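Local coordinates for protein CocE/NonD family hydrolase (Staphylococcus aureus subsp. aureus COL, PDB 3III) that is probably a serine hydrolase of the CocE/NonD family that cleaves ester or amide bonds, with an alpha/beta-hydrolase domain joined to a beta-rich C-terminal domain, at residues V134-S139 / N230-I235; D197-V202 / H476-E481; V253-I258 / F282-S287. One frame throughout, in Å; residues are numbered along the deposited sequence.

Contact 1: residues V134-S139 / N230-I235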
ATOM      1  N   VAL A 134      -1.327  -3.157 -25.529  1.00  9.53           N
ATOM      2  CA  VAL A 134      -0.226  -3.040 -24.605  1.00  8.82           C
ATOM      3  C   VAL A 134      -0.739  -2.996 -23.163  1.00  8.27           C
ATOM      4  O   VAL A 134      -1.658  -2.271 -22.847  1.00  7.96           O
ATOM      5  CB  VAL A 134       0.645  -1.800 -24.875  1.00  8.51           C
ATOM      6  CG1 VAL A 134       1.725  -1.631 -23.714  1.00  9.00           C
ATOM      7  CG2 VAL A 134       1.315  -1.889 -26.276  1.00  8.61           C
ATOM      8  N   LEU A 135      -0.179  -3.860 -22.332  1.00  8.43           N
ATOM      9  CA  LEU A 135      -0.519  -3.927 -20.913  1.00  8.73           C
ATOM     10  C   LEU A 135       0.735  -3.498 -20.183  1.00  9.37           C
ATOM     11  O   LEU A 135       1.663  -4.297 -19.997  1.00  9.68           O
ATOM     12  CB  LEU A 135      -0.958  -5.353 -20.506  1.00  9.12           C
ATOM     13  CG  LEU A 135      -1.772  -5.493 -19.189  1.00  8.73           C
ATOM     14  CD1 LEU A 135      -2.226  -6.984 -19.054  1.00  6.76           C
ATOM     15  CD2 LEU A 135      -0.977  -5.032 -17.953  1.00  6.44           C
ATOM     16  N   SER A 136       0.764  -2.223 -19.802  1.00  9.21           N
ATOM     17  CA  SER A 136       1.869  -1.624 -19.075  1.00  9.40           C
ATOM     18  C   SER A 136       1.347  -1.126 -17.729  1.00  9.96           C
ATOM     19  O   SER A 136       0.843  -0.000 -17.601  1.00 12.04           O
ATOM     20  CB  SER A 136       2.514  -0.491 -19.874  1.00  9.76           C
ATOM     21  OG  SER A 136       3.568   0.047 -19.101  1.00 10.41           O
ATOM     22  N   PRO A 137       1.402  -1.974 -16.715  1.00 10.14           N
ATOM     23  CA  PRO A 137       0.789  -1.655 -15.427  1.00 10.45           C
ATOM     24  C   PRO A 137       1.368  -0.413 -14.767  1.00 10.39           C
ATOM     25  O   PRO A 137       2.568  -0.229 -14.766  1.00  8.81           O
ATOM     26  CB  PRO A 137       1.131  -2.858 -14.555  1.00 11.77           C
ATOM     27  CG  PRO A 137       1.561  -3.908 -15.454  1.00 11.39           C
ATOM     28  CD  PRO A 137       1.993  -3.314 -16.733  1.00 10.60           C
ATOM     29  N   TRP A 138       0.506   0.428 -14.193  1.00  9.99           N
ATOM     30  CA  TRP A 138       0.960   1.500 -13.303  1.00  9.47           C
ATOM     31  C   TRP A 138       1.892   2.427 -14.069  1.00  9.97           C
ATOM     32  O   TRP A 138       3.007   2.740 -13.623  1.00 10.59           O
ATOM     33  CB  TRP A 138       1.589   0.885 -12.031  1.00  8.89           C
ATOM     34  CG  TRP A 138       0.676   0.006 -11.277  1.00  8.89           C
ATOM     35  CD1 TRP A 138      -0.689  -0.054 -11.421  1.00 12.15           C
ATOM     36  CD2 TRP A 138       0.994  -0.939 -10.232  1.00 10.64           C
ATOM     37  NE1 TRP A 138      -1.212  -0.956 -10.564  1.00  8.86           N
ATOM     38  CE2 TRP A 138      -0.210  -1.513  -9.813  1.00 10.26           C
ATOM     39  CE3 TRP A 138       2.177  -1.347  -9.605  1.00 12.82           C
ATOM     40  CZ2 TRP A 138      -0.280  -2.477  -8.793  1.00  8.74           C
ATOM     41  CZ3 TRP A 138       2.103  -2.310  -8.560  1.00 13.71           C
ATOM     42  CH2 TRP A 138       0.895  -2.870  -8.189  1.00  8.64           C
ATOM     43  N   SER A 139       1.405   2.873 -15.240  1.00 10.67           N
ATOM     44  CA  SER A 139       2.108   3.753 -16.119  1.00  9.67           C
ATOM     45  C   SER A 139       1.242   4.948 -16.496  1.00  9.87           C
ATOM     46  O   SER A 139       0.038   4.933 -16.338  1.00  8.47           O
ATOM     47  CB  SER A 139       2.494   2.998 -17.396  1.00  9.86           C
ATOM     48  OG  SER A 139       1.321   2.562 -18.120  1.00 10.66           O
ATOM     49  N   ASN A 230       1.393  -8.611 -25.815  1.00 10.62           N
ATOM     50  CA  ASN A 230       1.871  -7.244 -25.643  1.00 10.15           C
ATOM     51  C   ASN A 230       1.941  -6.834 -24.172  1.00  9.58           C
ATOM     52  O   ASN A 230       1.823  -5.654 -23.848  1.00  9.87           O
ATOM     53  CB  ASN A 230       0.953  -6.308 -26.399  1.00 10.14           C
ATOM     54  CG  ASN A 230       0.824  -6.693 -27.855  1.00  9.52           C
ATOM     55  OD1 ASN A 230      -0.276  -6.969 -28.362  1.00 11.13           O
ATOM     56  ND2 ASN A 230       1.940  -6.726 -28.526  1.00  3.29           N
ATOM     57  N   ILE A 231       2.175  -7.805 -23.295  1.00  9.02           N
ATOM     58  CA  ILE A 231       2.207  -7.535 -21.845  1.00  8.69           C
ATOM     59  C   ILE A 231       3.669  -7.158 -21.533  1.00  8.93           C
ATOM     60  O   ILE A 231       4.607  -7.848 -21.947  1.00  7.45           O
ATOM     61  CB  ILE A 231       1.761  -8.783 -20.986  1.00  9.52           C
ATOM     62  CG1 ILE A 231       0.310  -9.162 -21.246  1.00 10.16           C
ATOM     63  CG2 ILE A 231       1.910  -8.520 -19.429  1.00  6.14           C
ATOM     64  CD1 ILE A 231      -0.116 -10.517 -20.587  1.00  7.79           C
ATOM     65  N   GLU A 232       3.871  -6.073 -20.804  1.00  8.62           N
ATOM     66  CA  GLU A 232       5.206  -5.582 -20.507  1.00  9.20           C
ATOM     67  C   GLU A 232       5.929  -6.583 -19.616  1.00  8.19           C
ATOM     68  O   GLU A 232       5.375  -7.024 -18.630  1.00  7.78           O
ATOM     69  CB  GLU A 232       5.125  -4.226 -19.830  1.00  9.06           C
ATOM     70  CG  GLU A 232       6.451  -3.636 -19.429  1.00 11.76           C
ATOM     71  CD  GLU A 232       6.319  -2.256 -18.769  1.00 12.53           C
ATOM     72  OE1 GLU A 232       5.199  -1.908 -18.362  1.00 10.35           O
ATOM     73  OE2 GLU A 232       7.374  -1.561 -18.637  1.00 10.32           O
ATOM     74  N   ASP A 233       7.183  -6.896 -19.938  1.00  8.83           N
ATOM     75  CA  ASP A 233       7.960  -7.869 -19.173  1.00  8.86           C
ATOM     76  C   ASP A 233       8.658  -7.175 -17.996  1.00  9.80           C
ATOM     77  O   ASP A 233       9.820  -6.730 -18.077  1.00  8.36           O
ATOM     78  CB  ASP A 233       8.984  -8.563 -20.069  1.00  9.49           C
ATOM     79  CG  ASP A 233       9.752  -9.646 -19.344  1.00 10.32           C
ATOM     80  OD1 ASP A 233       9.720  -9.761 -18.099  1.00  8.85           O
ATOM     81  OD2 ASP A 233      10.427 -10.373 -20.047  1.00 15.24           O
ATOM     82  N   LEU A 234       7.951  -7.127 -16.888  1.00  9.65           N
ATOM     83  CA  LEU A 234       8.428  -6.421 -15.721  1.00 10.29           C
ATOM     84  C   LEU A 234       9.445  -7.236 -14.959  1.00  9.91           C
ATOM     85  O   LEU A 234      10.149  -6.688 -14.178  1.00  9.86           O
ATOM     86  CB  LEU A 234       7.256  -5.990 -14.814  1.00 11.12           C
ATOM     87  CG  LEU A 234       6.487  -4.756 -15.285  1.00 11.82           C
ATOM     88  CD1 LEU A 234       5.128  -4.654 -14.527  1.00  9.70           C
ATOM     89  CD2 LEU A 234       7.335  -3.473 -15.191  1.00 13.84           C
ATOM     90  N   ILE A 235       9.542  -8.536 -15.216  1.00 10.83           N
ATOM     91  CA  ILE A 235      10.619  -9.355 -14.638  1.00 10.58           C
ATOM     92  C   ILE A 235      11.963  -8.842 -15.239  1.00  9.05           C
ATOM     93  O   ILE A 235      12.931  -8.526 -14.540  1.00  8.03           O
ATOM     94  CB  ILE A 235      10.394 -10.845 -14.943  1.00 10.39           C
ATOM     95  CG1 ILE A 235       9.115 -11.365 -14.253  1.00 13.06           C
ATOM     96  CG2 ILE A 235      11.556 -11.683 -14.484  1.00 13.20           C
ATOM     97  CD1 ILE A 235       9.184 -11.246 -12.758  1.00 11.28           C
TER

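Contact 2: residues D197-V202 / H476-E481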
ATOM      1  N   ASP A 197       5.167   4.584  -6.423  1.00  8.36           N
ATOM      2  CA  ASP A 197       6.565   4.644  -6.851  1.00  7.72           C
ATOM      3  C   ASP A 197       7.093   3.227  -6.896  1.00  7.05           C
ATOM      4  O   ASP A 197       7.515   2.686  -5.904  1.00  8.78           O
ATOM      5  CB  ASP A 197       7.385   5.514  -5.899  1.00  6.77           C
ATOM      6  CG  ASP A 197       8.864   5.699  -6.354  1.00 10.14           C
ATOM      7  OD1 ASP A 197       9.370   4.922  -7.219  1.00  9.71           O
ATOM      8  OD2 ASP A 197       9.527   6.602  -5.754  1.00  9.16           O
HETATM    9  N   MSE A 198       7.001   2.600  -8.053  1.00  7.74           N
HETATM   10  CA  MSE A 198       7.282   1.180  -8.160  1.00  7.51           C
HETATM   11  C   MSE A 198       8.690   0.845  -7.743  1.00  8.58           C
HETATM   12  O   MSE A 198       8.899  -0.185  -7.096  1.00  9.57           O
HETATM   13  CB  MSE A 198       7.053   0.665  -9.590  1.00  8.21           C
HETATM   14  CG  MSE A 198       5.627   0.530  -9.928  1.00  9.07           C
HETATM   15 SE   MSE A 198       5.368  -0.204 -11.769  1.00 21.02          SE
HETATM   16  CE  MSE A 198       6.033  -2.079 -11.377  1.00 10.22           C
ATOM     17  N   TYR A 199       9.667   1.652  -8.148  1.00  7.24           N
ATOM     18  CA  TYR A 199      11.040   1.345  -7.795  1.00  8.37           C
ATOM     19  C   TYR A 199      11.260   1.240  -6.261  1.00  8.28           C
ATOM     20  O   TYR A 199      11.977   0.389  -5.789  1.00  8.46           O
ATOM     21  CB  TYR A 199      11.993   2.415  -8.370  1.00  7.84           C
ATOM     22  CG  TYR A 199      13.387   2.078  -8.077  1.00  8.51           C
ATOM     23  CD1 TYR A 199      14.097   1.201  -8.898  1.00 11.22           C
ATOM     24  CD2 TYR A 199      14.015   2.584  -6.941  1.00  6.31           C
ATOM     25  CE1 TYR A 199      15.450   0.824  -8.567  1.00 11.54           C
ATOM     26  CE2 TYR A 199      15.295   2.239  -6.633  1.00  6.44           C
ATOM     27  CZ  TYR A 199      16.027   1.366  -7.447  1.00 10.27           C
ATOM     28  OH  TYR A 199      17.316   1.020  -7.079  1.00  9.34           O
ATOM     29  N   ARG A 200      10.653   2.132  -5.500  1.00  9.15           N
ATOM     30  CA  ARG A 200      10.892   2.211  -4.078  1.00  8.87           C
ATOM     31  C   ARG A 200       9.981   1.345  -3.288  1.00  9.71           C
ATOM     32  O   ARG A 200      10.247   1.149  -2.084  1.00 11.07           O
ATOM     33  CB  ARG A 200      10.780   3.651  -3.572  1.00  9.22           C
ATOM     34  CG  ARG A 200      11.992   4.497  -3.932  1.00  7.22           C
ATOM     35  CD  ARG A 200      11.853   5.961  -3.386  1.00  8.74           C
ATOM     36  NE  ARG A 200      13.028   6.732  -3.785  1.00  7.26           N
ATOM     37  CZ  ARG A 200      13.234   7.211  -4.996  1.00 11.40           C
ATOM     38  NH1 ARG A 200      12.312   7.057  -5.930  1.00 10.35           N
ATOM     39  NH2 ARG A 200      14.368   7.851  -5.272  1.00 11.02           N
ATOM     40  N   GLU A 201       8.883   0.882  -3.895  1.00  9.92           N
ATOM     41  CA  GLU A 201       7.788   0.317  -3.101  1.00 10.41           C
ATOM     42  C   GLU A 201       7.481  -1.138  -3.357  1.00 12.56           C
ATOM     43  O   GLU A 201       7.013  -1.792  -2.441  1.00 14.01           O
ATOM     44  CB  GLU A 201       6.543   1.208  -3.123  1.00  9.47           C
ATOM     45  CG  GLU A 201       6.955   2.595  -2.566  1.00  8.98           C
ATOM     46  CD  GLU A 201       6.006   3.746  -2.744  1.00 10.59           C
ATOM     47  OE1 GLU A 201       5.015   3.628  -3.506  1.00 12.34           O
ATOM     48  OE2 GLU A 201       6.298   4.821  -2.125  1.00 11.67           O
ATOM     49  N   VAL A 202       7.785  -1.655  -4.558  1.00 11.26           N
ATOM     50  CA  VAL A 202       7.488  -3.058  -4.877  1.00 10.94           C
ATOM     51  C   VAL A 202       8.633  -3.777  -5.635  1.00 10.58           C
ATOM     52  O   VAL A 202       8.898  -4.924  -5.338  1.00 11.38           O
ATOM     53  CB  VAL A 202       6.141  -3.243  -5.642  1.00 10.77           C
ATOM     54  CG1 VAL A 202       6.175  -2.626  -7.065  1.00 10.49           C
ATOM     55  CG2 VAL A 202       5.752  -4.736  -5.679  1.00  9.23           C
ATOM     56  N   HIS A 476      16.507   8.158  -0.512  1.00  7.79           N
ATOM     57  CA  HIS A 476      17.719   7.773  -1.246  1.00  7.50           C
ATOM     58  C   HIS A 476      17.526   8.094  -2.704  1.00  6.60           C
ATOM     59  O   HIS A 476      16.470   7.841  -3.238  1.00  5.65           O
ATOM     60  CB  HIS A 476      18.008   6.313  -1.020  1.00  8.41           C
ATOM     61  CG  HIS A 476      18.237   5.995   0.428  1.00  9.88           C
ATOM     62  ND1 HIS A 476      17.264   5.445   1.232  1.00 11.95           N
ATOM     63  CD2 HIS A 476      19.295   6.245   1.234  1.00  6.59           C
ATOM     64  CE1 HIS A 476      17.726   5.328   2.469  1.00 11.70           C
ATOM     65  NE2 HIS A 476      18.962   5.808   2.499  1.00 10.32           N
ATOM     66  N   LYS A 477      18.534   8.726  -3.316  1.00  6.81           N
ATOM     67  CA  LYS A 477      18.502   9.048  -4.727  1.00  6.92           C
ATOM     68  C   LYS A 477      18.388   7.834  -5.624  1.00  7.53           C
ATOM     69  O   LYS A 477      17.679   7.883  -6.640  1.00  5.84           O
ATOM     70  CB  LYS A 477      19.746   9.842  -5.132  1.00  8.75           C
ATOM     71  CG  LYS A 477      19.835  11.204  -4.536  1.00  9.84           C
ATOM     72  CD  LYS A 477      21.116  11.846  -5.045  1.00 14.84           C
ATOM     73  CE  LYS A 477      21.246  13.261  -4.593  1.00 17.53           C
ATOM     74  NZ  LYS A 477      22.435  13.917  -5.159  1.00 22.79           N
ATOM     75  N   HIS A 478      19.115   6.765  -5.274  1.00  7.24           N
ATOM     76  CA  HIS A 478      19.187   5.554  -6.107  1.00  7.74           C
ATOM     77  C   HIS A 478      19.661   5.891  -7.515  1.00  7.91           C
ATOM     78  O   HIS A 478      19.212   5.303  -8.505  1.00  8.65           O
ATOM     79  CB  HIS A 478      17.836   4.800  -6.135  1.00  7.21           C
ATOM     80  CG  HIS A 478      17.439   4.212  -4.811  1.00  8.06           C
ATOM     81  ND1 HIS A 478      18.106   3.161  -4.233  1.00  5.35           N
ATOM     82  CD2 HIS A 478      16.423   4.518  -3.966  1.00  8.43           C
ATOM     83  CE1 HIS A 478      17.521   2.844  -3.095  1.00  8.75           C
ATOM     84  NE2 HIS A 478      16.509   3.667  -2.895  1.00  6.85           N
ATOM     85  N   GLU A 479      20.586   6.840  -7.603  1.00  8.70           N
ATOM     86  CA  GLU A 479      21.081   7.308  -8.882  1.00  8.77           C
ATOM     87  C   GLU A 479      22.349   6.568  -9.332  1.00  9.07           C
ATOM     88  O   GLU A 479      22.497   6.220 -10.518  1.00  6.91           O
ATOM     89  CB  GLU A 479      21.376   8.814  -8.817  1.00  9.47           C
ATOM     90  CG  GLU A 479      21.888   9.438 -10.079  1.00 12.83           C
ATOM     91  CD  GLU A 479      21.919  10.963  -9.948  1.00 21.13           C
ATOM     92  OE1 GLU A 479      22.354  11.491  -8.902  1.00 24.83           O
ATOM     93  OE2 GLU A 479      21.426  11.650 -10.857  1.00 27.18           O
ATOM     94  N   THR A 480      23.284   6.392  -8.421  1.00  9.27           N
ATOM     95  CA  THR A 480      24.477   5.651  -8.762  1.00 10.98           C
ATOM     96  C   THR A 480      24.881   4.755  -7.598  1.00 10.66           C
ATOM     97  O   THR A 480      24.547   5.031  -6.452  1.00 11.32           O
ATOM     98  CB  THR A 480      25.652   6.587  -9.124  1.00 12.06           C
ATOM     99  OG1 THR A 480      25.766   7.571  -8.100  1.00 13.28           O
ATOM    100  CG2 THR A 480      25.475   7.287 -10.582  1.00 13.49           C
ATOM    101  N   GLU A 481      25.618   3.694  -7.889  1.00 11.44           N
ATOM    102  CA  GLU A 481      26.112   2.769  -6.831  1.00 11.29           C
ATOM    103  C   GLU A 481      27.432   3.218  -6.274  1.00 10.53           C
ATOM    104  O   GLU A 481      28.359   3.479  -6.993  1.00 10.03           O
ATOM    105  CB  GLU A 481      26.201   1.298  -7.348  1.00 11.93           C
ATOM    106  CG  GLU A 481      24.792   0.807  -7.770  1.00 14.80           C
ATOM    107  CD  GLU A 481      24.560  -0.684  -7.922  1.00 17.13           C
ATOM    108  OE1 GLU A 481      25.481  -1.427  -8.337  1.00 17.36           O
ATOM    109  OE2 GLU A 481      23.381  -1.089  -7.676  1.00 16.77           O
TER
HETATM  110  O   HOH W   1      14.103   6.493  -1.126  1.00  8.15           O

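Contact 3: residues V253-I258 / F282-S287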
ATOM      1  N   VAL A 253       4.514   8.278  -9.670  1.00  7.95           N
ATOM      2  CA  VAL A 253       3.459   9.243  -9.951  1.00  8.06           C
ATOM      3  C   VAL A 253       3.902  10.661  -9.505  1.00  9.59           C
ATOM      4  O   VAL A 253       4.375  10.805  -8.358  1.00  9.77           O
ATOM      5  CB  VAL A 253       2.129   8.877  -9.184  1.00  8.82           C
ATOM      6  CG1 VAL A 253       1.030   9.979  -9.410  1.00  7.28           C
ATOM      7  CG2 VAL A 253       1.631   7.463  -9.579  1.00  6.57           C
ATOM      8  N   PRO A 254       3.659  11.699 -10.341  1.00 10.27           N
ATOM      9  CA  PRO A 254       3.888  13.115  -9.930  1.00 10.66           C
ATOM     10  C   PRO A 254       2.721  13.588  -9.052  1.00 10.84           C
ATOM     11  O   PRO A 254       1.823  14.299  -9.507  1.00 11.16           O
ATOM     12  CB  PRO A 254       3.957  13.886 -11.253  1.00 10.99           C
ATOM     13  CG  PRO A 254       3.090  13.105 -12.195  1.00 11.24           C
ATOM     14  CD  PRO A 254       3.176  11.611 -11.736  1.00 11.37           C
ATOM     15  N   LEU A 255       2.802  13.218  -7.786  1.00  8.92           N
ATOM     16  CA  LEU A 255       1.698  13.339  -6.834  1.00  9.85           C
ATOM     17  C   LEU A 255       1.242  14.783  -6.569  1.00  9.29           C
ATOM     18  O   LEU A 255       0.077  15.005  -6.301  1.00  9.08           O
ATOM     19  CB  LEU A 255       2.105  12.692  -5.515  1.00  9.08           C
ATOM     20  CG  LEU A 255       2.235  11.158  -5.540  1.00  9.13           C
ATOM     21  CD1 LEU A 255       2.889  10.699  -4.262  1.00  7.08           C
ATOM     22  CD2 LEU A 255       0.886  10.484  -5.694  1.00  7.29           C
ATOM     23  N   SER A 256       2.163  15.750  -6.657  1.00  9.88           N
ATOM     24  CA  SER A 256       1.831  17.135  -6.415  1.00 10.95           C
ATOM     25  C   SER A 256       0.933  17.760  -7.494  1.00 11.36           C
ATOM     26  O   SER A 256       0.430  18.877  -7.342  1.00 12.64           O
ATOM     27  CB  SER A 256       3.114  17.950  -6.245  1.00 12.20           C
ATOM     28  OG  SER A 256       3.822  18.027  -7.453  1.00 13.42           O
ATOM     29  N   GLN A 257       0.781  17.088  -8.610  1.00 10.70           N
ATOM     30  CA  GLN A 257      -0.217  17.448  -9.611  1.00  9.73           C
ATOM     31  C   GLN A 257      -1.641  17.126  -9.191  1.00  9.69           C
ATOM     32  O   GLN A 257      -2.610  17.609  -9.819  1.00  9.62           O
ATOM     33  CB  GLN A 257       0.092  16.707 -10.900  1.00 10.57           C
ATOM     34  CG  GLN A 257       1.456  17.155 -11.532  1.00  9.35           C
ATOM     35  CD  GLN A 257       1.777  16.482 -12.849  1.00 13.03           C
ATOM     36  OE1 GLN A 257       0.954  15.784 -13.441  1.00 12.13           O
ATOM     37  NE2 GLN A 257       2.971  16.709 -13.331  1.00  8.46           N
ATOM     38  N   ILE A 258      -1.804  16.264  -8.195  1.00  9.16           N
ATOM     39  CA  ILE A 258      -3.181  15.862  -7.801  1.00  8.88           C
ATOM     40  C   ILE A 258      -3.872  16.992  -7.045  1.00  9.23           C
ATOM     41  O   ILE A 258      -3.354  17.501  -6.005  1.00 10.26           O
ATOM     42  CB  ILE A 258      -3.173  14.594  -6.963  1.00  7.94           C
ATOM     43  CG1 ILE A 258      -2.643  13.440  -7.800  1.00  7.97           C
ATOM     44  CG2 ILE A 258      -4.538  14.287  -6.383  1.00  8.29           C
ATOM     45  CD1 ILE A 258      -2.492  12.150  -6.969  1.00 10.45           C
ATOM     46  N   PHE A 282      -0.980  10.834   0.242  1.00  8.58           N
ATOM     47  CA  PHE A 282      -1.683  11.788   1.111  1.00  9.43           C
ATOM     48  C   PHE A 282      -0.846  13.035   1.358  1.00  9.39           C
ATOM     49  O   PHE A 282      -1.360  14.158   1.305  1.00 11.24           O
ATOM     50  CB  PHE A 282      -2.085  11.154   2.416  1.00  8.61           C
ATOM     51  CG  PHE A 282      -2.697  12.125   3.385  1.00  8.97           C
ATOM     52  CD1 PHE A 282      -3.982  12.612   3.195  1.00 10.97           C
ATOM     53  CD2 PHE A 282      -1.943  12.639   4.423  1.00  5.40           C
ATOM     54  CE1 PHE A 282      -4.560  13.564   4.099  1.00 10.26           C
ATOM     55  CE2 PHE A 282      -2.475  13.562   5.305  1.00  7.08           C
ATOM     56  CZ  PHE A 282      -3.784  14.039   5.161  1.00  9.81           C
ATOM     57  N   LYS A 283       0.427  12.839   1.639  1.00 10.50           N
ATOM     58  CA  LYS A 283       1.312  13.946   2.006  1.00 10.08           C
ATOM     59  C   LYS A 283       1.536  14.901   0.848  1.00 10.72           C
ATOM     60  O   LYS A 283       1.474  16.081   1.045  1.00  9.07           O
ATOM     61  CB  LYS A 283       2.682  13.492   2.542  1.00  9.57           C
ATOM     62  CG  LYS A 283       2.672  12.784   3.879  1.00  9.83           C
ATOM     63  CD  LYS A 283       4.075  12.471   4.394  1.00 11.48           C
ATOM     64  CE  LYS A 283       4.876  11.573   3.459  1.00 11.69           C
ATOM     65  NZ  LYS A 283       6.230  11.118   3.960  1.00  9.85           N
ATOM     66  N   GLN A 284       1.832  14.355  -0.334  1.00  9.80           N
ATOM     67  CA  GLN A 284       2.285  15.135  -1.477  1.00 11.17           C
ATOM     68  C   GLN A 284       1.158  15.712  -2.353  1.00 11.44           C
ATOM     69  O   GLN A 284       1.378  16.662  -3.109  1.00  9.81           O
ATOM     70  CB  GLN A 284       3.160  14.274  -2.386  1.00 11.30           C
ATOM     71  CG  GLN A 284       4.593  14.018  -1.871  1.00 12.55           C
ATOM     72  CD  GLN A 284       5.387  13.208  -2.853  1.00 13.21           C
ATOM     73  OE1 GLN A 284       5.340  13.473  -4.057  1.00  9.83           O
ATOM     74  NE2 GLN A 284       6.036  12.133  -2.370  1.00  8.65           N
ATOM     75  N   ALA A 285      -0.014  15.075  -2.331  1.00  9.85           N
ATOM     76  CA  ALA A 285      -1.145  15.584  -3.106  1.00  9.83           C
ATOM     77  C   ALA A 285      -1.343  17.096  -2.790  1.00  9.95           C
ATOM     78  O   ALA A 285      -1.315  17.501  -1.600  1.00 10.03           O
ATOM     79  CB  ALA A 285      -2.438  14.765  -2.809  1.00  8.28           C
ATOM     80  N   ALA A 286      -1.616  17.882  -3.830  1.00  9.56           N
ATOM     81  CA  ALA A 286      -1.896  19.308  -3.706  1.00  9.88           C
ATOM     82  C   ALA A 286      -3.351  19.572  -3.320  1.00  9.71           C
ATOM     83  O   ALA A 286      -3.708  20.676  -2.985  1.00  8.74           O
ATOM     84  CB  ALA A 286      -1.516  20.075  -5.024  1.00  8.68           C
ATOM     85  N   SER A 287      -4.175  18.536  -3.333  1.00  9.16           N
ATOM     86  CA  SER A 287      -5.603  18.631  -2.997  1.00  9.54           C
ATOM     87  C   SER A 287      -5.907  19.495  -1.763  1.00 10.22           C
ATOM     88  O   SER A 287      -5.379  19.246  -0.707  1.00 10.33           O
ATOM     89  CB  SER A 287      -6.122  17.216  -2.758  1.00  9.57           C
ATOM     90  OG  SER A 287      -5.862  16.389  -3.890  1.00  9.34           O
TER
HETATM   91  O   HOH W   2       5.590  12.684  -6.460  1.00 17.79           O

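Contact 1: residues V134-S139 / N230-I235
Leu135 and Ile231 pair in a single beta bridge, the backbone part of the contact between 134-139 and 230-235. The amide of Leu135 donates to Asn230 O (N to O 3.1 Å), and the amide of Glu232 donates to Leu135 O (N to O 2.9 Å). Both bonds are nearly straight, and Val134 CA adds a C-H...O contact to the same Asn230 O.

Polar side chains come next. Ser136 OG donates to Glu232 OE1 at 2.7 Å, meeting the carboxylate from above its plane, 43° out of it. Glu232 reaches the hydroxyl with CG opposite the backbone N (chi1 178°) and the chain straight beyond, while Ser136 holds OG likewise opposite its own N. The same OE1 is shared with Arg251, whose NH2 forms a salt bridge to it and a hydrogen bond to Pro137 O.

Apolar contacts flank the bridge. Leu135 and Ile231 lie side by side, Leu135 CD1 4.0 Å from Ile231 CG1, and helix 213-224 packs against both through Ile221 and Phe222. Leu234 points its CD1 methyl at the outer carbon of the proline ring, Pro137 CG, 3.8 Å away.

Ser139 OG, which caps helix 140-154, also donates to Ser136 O, and so ties the turn before that helix to the bridged backbone. The chemistry implies that the loop leading into helix 140-154 and the lead-in to helix 234-240 are fixed together by backbone pairing and by one carboxylate oxygen gripped by a hydroxyl and an arginine, whose positive charge would probably favour the ionised form of Glu232.

Contact 2: residues D197-V202 / H476-E481
The His478 ring has Tyr199 CE2 over one face, 3.4 Å from His478 CG, and CB of His476 on the opposite face, both offset toward the rim. Tyr199 offers its edge, so the pair is a T-shaped (edge-to-face) contact with centroids 5.1 Å apart and planes at 64°. At the rim of the imidazole lies Arg200 NE. The guanidinium of Arg200 itself has His476 O and a water at its edge, in its plane, and meets Asp197 OD2 slightly out of it.

Arg200 NH2 donates to His476 O at 2.9 Å, nearly straight and lying in the carbonyl plane. NH1 takes the syn lone pair of Asp197 OD2 in a 2.8 Å salt bridge, and NE reaches the water, which also accepts from His476 N. An extended chain from CG to NE carries the group across to the loop.

Outside the segments, Tyr199 OH bonds to Pro242 O, His478 ND1 to His461 ND1, and Phe244 makes a cation-pi contact with Arg200. Each guanidinium nitrogen thus has a partner, fixing the rotation of the group. The contact thereby ties helix 198-203 of the hydrolase domain to a loop of the C-terminal domain by charge-assisted and aromatic chemistry, consistent with a fixed interdomain junction.

Contact 3: residues V253-I258 / F282-S287
Leu255 and Gln284 both set CG opposite the carbonyl carbon (chi1 -70° and -76°), and their side chains cross at about a right angle. The motif is a 3-10 turn, 255-257, set against the C-terminal end of helix 275-284, in the part of the alpha/beta-hydrolase fold that leads into strands 262-267 and 290-295. Leu255 CB lies 3.7 Å from Gln284 CB, while its CD1 methyl lies over a face of the Gln284 carboxamide, 3.8 Å from Gln284 CD. Gln284 NE2 is bonded to Glu280, one turn earlier in the helix, which helps to orient the amide.

Backbones approach closely where the helix ends. Ala285 CA points its hydrogen at Leu255 O (CA to O 3.5 Å), and Ser256 CA makes a more bent C-H...O contact to Gln284 O. Ala286 N makes a weak bond to Ile258 O at 2.8 Å, bent to 123°. Beside it, Ile258 CG2 packs on Ala285 CB at 4.2 Å and comes within 3.5 Å of Ser287 OG, a hydroxyl bonded to Thr260 O. Trp176 of helix 170-179 touches both Leu255 and Ile258. A water completes the junction, accepting from Leu255 N at 3.1 Å and donating to Gln284 OE1.

Overall arrangement
Contact 1 and contact 3 lie within the hydrolase domain, whereas contact 2 joins that domain to the C-terminal one. Centres of contacts 1 and 2 are about 19 Å apart, as are those of 2 and 3; contacts 1 and 3 stand about 24 Å apart between centres. Along the chain, the segments of contacts 1 and 2 alternate, contact 3 follows contact 1, and contact 3 is nested in the long loop closed by contact 2. Helix 170-179 packs against both contacts 1 and 3. Selenomethionine Met198 of helix 198-203 packs on Trp138 and Leu234, linking contact 1 to the junction with the adjoining C-terminal domain; contact 3 comes near contact 2 without touching.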